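Local coordinates for diacylglycerol O-acyltransferase (Marinobacter hydrocarbonoclasticus, PDB 6CHJ), which probably transfers the acyl group of an acyl-CoA to a 1,2-diacyl-sn-glycerol, giving a triacylglycerol and CoA, at residues R228-Q233 with R275-N280. Residues are numbered along the deposited sequence; the frame is centred on the assembly and turned at random.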
ATOM      1  N   ARG B 228      15.920  -2.901  27.928  1.00 49.42           N
ATOM      2  CA  ARG B 228      16.060  -3.353  26.562  1.00 51.72           C
ATOM      3  C   ARG B 228      15.104  -4.518  26.336  1.00 55.38           C
ATOM      4  O   ARG B 228      14.959  -5.398  27.187  1.00 55.65           O
ATOM      5  CB  ARG B 228      17.509  -3.746  26.279  1.00 58.01           C
ATOM      6  CG  ARG B 228      18.404  -2.538  25.933  1.00 69.46           C
ATOM      7  CD  ARG B 228      19.774  -2.939  25.384  1.00 73.83           C
ATOM      8  NE  ARG B 228      20.157  -2.148  24.210  1.00 85.71           N
ATOM      9  CZ  ARG B 228      21.275  -1.421  24.110  1.00 80.77           C
ATOM     10  NH1 ARG B 228      22.136  -1.383  25.119  1.00 78.52           N
ATOM     11  NH2 ARG B 228      21.535  -0.736  22.998  1.00 71.78           N
ATOM     12  N   CYS B 229      14.412  -4.490  25.200  1.00 59.09           N
ATOM     13  CA  CYS B 229      13.310  -5.408  24.942  1.00 53.32           C
ATOM     14  C   CYS B 229      13.149  -5.603  23.446  1.00 53.72           C
ATOM     15  O   CYS B 229      13.433  -4.700  22.651  1.00 51.61           O
ATOM     16  CB  CYS B 229      11.999  -4.888  25.531  1.00 50.29           C
ATOM     17  SG  CYS B 229      10.620  -6.026  25.336  1.00 53.43           S
ATOM     18  N   MET B 230      12.668  -6.790  23.076  1.00 51.58           N
ATOM     19  CA  MET B 230      12.458  -7.109  21.670  1.00 49.73           C
ATOM     20  C   MET B 230      11.413  -6.191  21.021  1.00 53.35           C
ATOM     21  O   MET B 230      11.472  -5.955  19.810  1.00 49.44           O
ATOM     22  CB  MET B 230      12.078  -8.589  21.530  1.00 44.40           C
ATOM     23  CG  MET B 230      10.605  -8.854  21.421  1.00 54.20           C
ATOM     24  SD  MET B 230      10.147 -10.615  21.316  1.00 66.93           S
ATOM     25  CE  MET B 230      10.347 -11.002  19.583  1.00 57.81           C
ATOM     26  N   LEU B 231      10.463  -5.645  21.795  1.00 50.60           N
ATOM     27  CA  LEU B 231       9.553  -4.638  21.244  1.00 49.02           C
ATOM     28  C   LEU B 231      10.271  -3.360  20.804  1.00 52.88           C
ATOM     29  O   LEU B 231       9.671  -2.533  20.112  1.00 51.39           O
ATOM     30  CB  LEU B 231       8.476  -4.257  22.269  1.00 44.60           C
ATOM     31  CG  LEU B 231       7.711  -5.374  22.994  1.00 53.60           C
ATOM     32  CD1 LEU B 231       6.670  -4.804  23.932  1.00 50.74           C
ATOM     33  CD2 LEU B 231       7.041  -6.322  22.027  1.00 52.12           C
ATOM     34  N   ASN B 232      11.529  -3.160  21.182  1.00 54.55           N
ATOM     35  CA  ASN B 232      12.074  -1.816  21.072  1.00 54.28           C
ATOM     36  C   ASN B 232      13.297  -1.784  20.162  1.00 53.76           C
ATOM     37  O   ASN B 232      14.410  -1.456  20.581  1.00 60.67           O
ATOM     38  CB  ASN B 232      12.354  -1.283  22.487  1.00 47.84           C
ATOM     39  CG  ASN B 232      11.108  -1.326  23.372  1.00 50.58           C
ATOM     40  OD1 ASN B 232      11.019  -2.122  24.312  1.00 58.09           O
ATOM     41  ND2 ASN B 232      10.132  -0.484  23.060  1.00 47.46           N
ATOM     42  N   GLN B 233      13.078  -2.090  18.895  1.00 52.86           N
ATOM     43  CA  GLN B 233      14.141  -2.153  17.911  1.00 54.66           C
ATOM     44  C   GLN B 233      13.609  -1.575  16.602  1.00 51.73           C
ATOM     45  O   GLN B 233      12.422  -1.273  16.476  1.00 51.79           O
ATOM     46  CB  GLN B 233      14.635  -3.601  17.742  1.00 52.63           C
ATOM     47  CG  GLN B 233      13.524  -4.633  17.946  1.00 57.97           C
ATOM     48  CD  GLN B 233      14.011  -6.084  17.862  1.00 63.74           C
ATOM     49  OE1 GLN B 233      14.971  -6.391  17.152  1.00 67.11           O
ATOM     50  NE2 GLN B 233      13.349  -6.978  18.595  1.00 58.07           N
ATOM     51  N   ARG B 275       3.595 -10.503  28.997  1.00 53.41           N
ATOM     52  CA  ARG B 275       4.454 -11.429  29.719  1.00 53.97           C
ATOM     53  C   ARG B 275       4.482 -12.783  29.024  1.00 50.18           C
ATOM     54  O   ARG B 275       5.557 -13.308  28.711  1.00 49.86           O
ATOM     55  CB  ARG B 275       3.966 -11.548  31.169  1.00 54.13           C
ATOM     56  CG  ARG B 275       4.771 -12.500  32.028  1.00 52.27           C
ATOM     57  CD  ARG B 275       4.185 -12.607  33.428  1.00 55.06           C
ATOM     58  NE  ARG B 275       4.524 -13.893  34.018  1.00 57.32           N
ATOM     59  CZ  ARG B 275       5.704 -14.188  34.556  1.00 60.10           C
ATOM     60  NH1 ARG B 275       6.655 -13.269  34.628  1.00 56.55           N
ATOM     61  NH2 ARG B 275       5.927 -15.407  35.044  1.00 63.00           N
ATOM     62  N   THR B 276       3.307 -13.350  28.752  1.00 46.76           N
ATOM     63  CA  THR B 276       3.257 -14.638  28.070  1.00 51.32           C
ATOM     64  C   THR B 276       3.955 -14.573  26.720  1.00 54.56           C
ATOM     65  O   THR B 276       4.716 -15.485  26.359  1.00 53.33           O
ATOM     66  CB  THR B 276       1.805 -15.089  27.887  1.00 57.30           C
ATOM     67  OG1 THR B 276       1.060 -14.839  29.083  1.00 55.33           O
ATOM     68  CG2 THR B 276       1.748 -16.590  27.567  1.00 56.18           C
ATOM     69  N   TYR B 277       3.716 -13.491  25.959  1.00 55.02           N
ATOM     70  CA  TYR B 277       4.297 -13.400  24.625  1.00 51.09           C
ATOM     71  C   TYR B 277       5.825 -13.394  24.681  1.00 54.30           C
ATOM     72  O   TYR B 277       6.485 -14.080  23.888  1.00 57.58           O
ATOM     73  CB  TYR B 277       3.771 -12.165  23.890  1.00 50.17           C
ATOM     74  CG  TYR B 277       4.384 -12.044  22.518  1.00 49.85           C
ATOM     75  CD1 TYR B 277       3.780 -12.642  21.413  1.00 54.82           C
ATOM     76  CD2 TYR B 277       5.591 -11.382  22.328  1.00 47.40           C
ATOM     77  CE1 TYR B 277       4.345 -12.560  20.148  1.00 55.82           C
ATOM     78  CE2 TYR B 277       6.172 -11.302  21.066  1.00 56.21           C
ATOM     79  CZ  TYR B 277       5.542 -11.890  19.985  1.00 56.48           C
ATOM     80  OH  TYR B 277       6.113 -11.816  18.744  1.00 58.29           O
ATOM     81  N   LEU B 278       6.411 -12.636  25.614  1.00 51.91           N
ATOM     82  CA  LEU B 278       7.864 -12.526  25.643  1.00 55.08           C
ATOM     83  C   LEU B 278       8.518 -13.761  26.244  1.00 56.07           C
ATOM     84  O   LEU B 278       9.626 -14.137  25.842  1.00 56.48           O
ATOM     85  CB  LEU B 278       8.278 -11.272  26.414  1.00 56.68           C
ATOM     86  CG  LEU B 278       7.947  -9.967  25.690  1.00 51.76           C
ATOM     87  CD1 LEU B 278       7.971  -8.777  26.649  1.00 50.17           C
ATOM     88  CD2 LEU B 278       8.908  -9.761  24.547  1.00 52.93           C
ATOM     89  N   MET B 279       7.865 -14.411  27.202  1.00 55.61           N
ATOM     90  CA  MET B 279       8.369 -15.702  27.647  1.00 58.15           C
ATOM     91  C   MET B 279       8.378 -16.683  26.491  1.00 62.31           C
ATOM     92  O   MET B 279       9.419 -17.273  26.168  1.00 59.85           O
ATOM     93  CB  MET B 279       7.529 -16.231  28.804  1.00 53.64           C
ATOM     94  CG  MET B 279       7.714 -15.427  30.074  1.00 48.73           C
ATOM     95  SD  MET B 279       6.882 -16.197  31.459  1.00 67.15           S
ATOM     96  CE  MET B 279       5.159 -15.909  31.050  1.00 51.92           C
ATOM     97  N   ASN B 280       7.231 -16.812  25.807  1.00 60.46           N
ATOM     98  CA  ASN B 280       7.139 -17.702  24.660  1.00 57.48           C
ATOM     99  C   ASN B 280       8.230 -17.433  23.629  1.00 61.61           C
ATOM    100  O   ASN B 280       8.659 -18.361  22.938  1.00 71.80           O
ATOM    101  CB  ASN B 280       5.754 -17.583  24.036  1.00 62.73           C
ATOM    102  CG  ASN B 280       4.744 -18.534  24.667  1.00 66.87           C
ATOM    103  OD1 ASN B 280       4.467 -19.600  24.126  1.00 75.05           O
ATOM    104  ND2 ASN B 280       4.184 -18.147  25.805  1.00 66.24           N
TER
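M230 and C229 bring two sulfur atoms against the forked end of L278, and no hydrogen bond passes between the loop and the helix. CD2 of L278 lies alongside the M230 chain, 3.6 Å from SD of M230, with the two side chains running past each other in opposite directions. The other branch, L278 CD1, meets SG of C229 at 4.0 Å. That sulfur stands anti to its own backbone N (chi1 -176°), which also brings it within range of the L231 amide: L231 N donates to C229 SG at 3.6 Å, nearly straight (162°).

SD of M230 also makes a Met-aromatic contact with Y277, the two side chains crossing at about a right angle; SD lies 4.0 Å from CE2 of Y277 and approaches the ring obliquely. The ring's hydroxyl is held separately, by a hydrogen bond to P433 O.

The loop presents these sulfurs from a type I turn, C229 to N232, closed by N232 N on C229 O at 2.9 Å. An alanine in place of C229 takes away SG, which would probably open a gap beside L278 CD1 and leave the L231 amide without that acceptor.

In the fold, the turn precedes strand 239-247 and packs on the C-terminal end of helix 262-280. L231, within the turn, packs on L432, while helix 437-453 borders the same helix, its M438 meeting Y277.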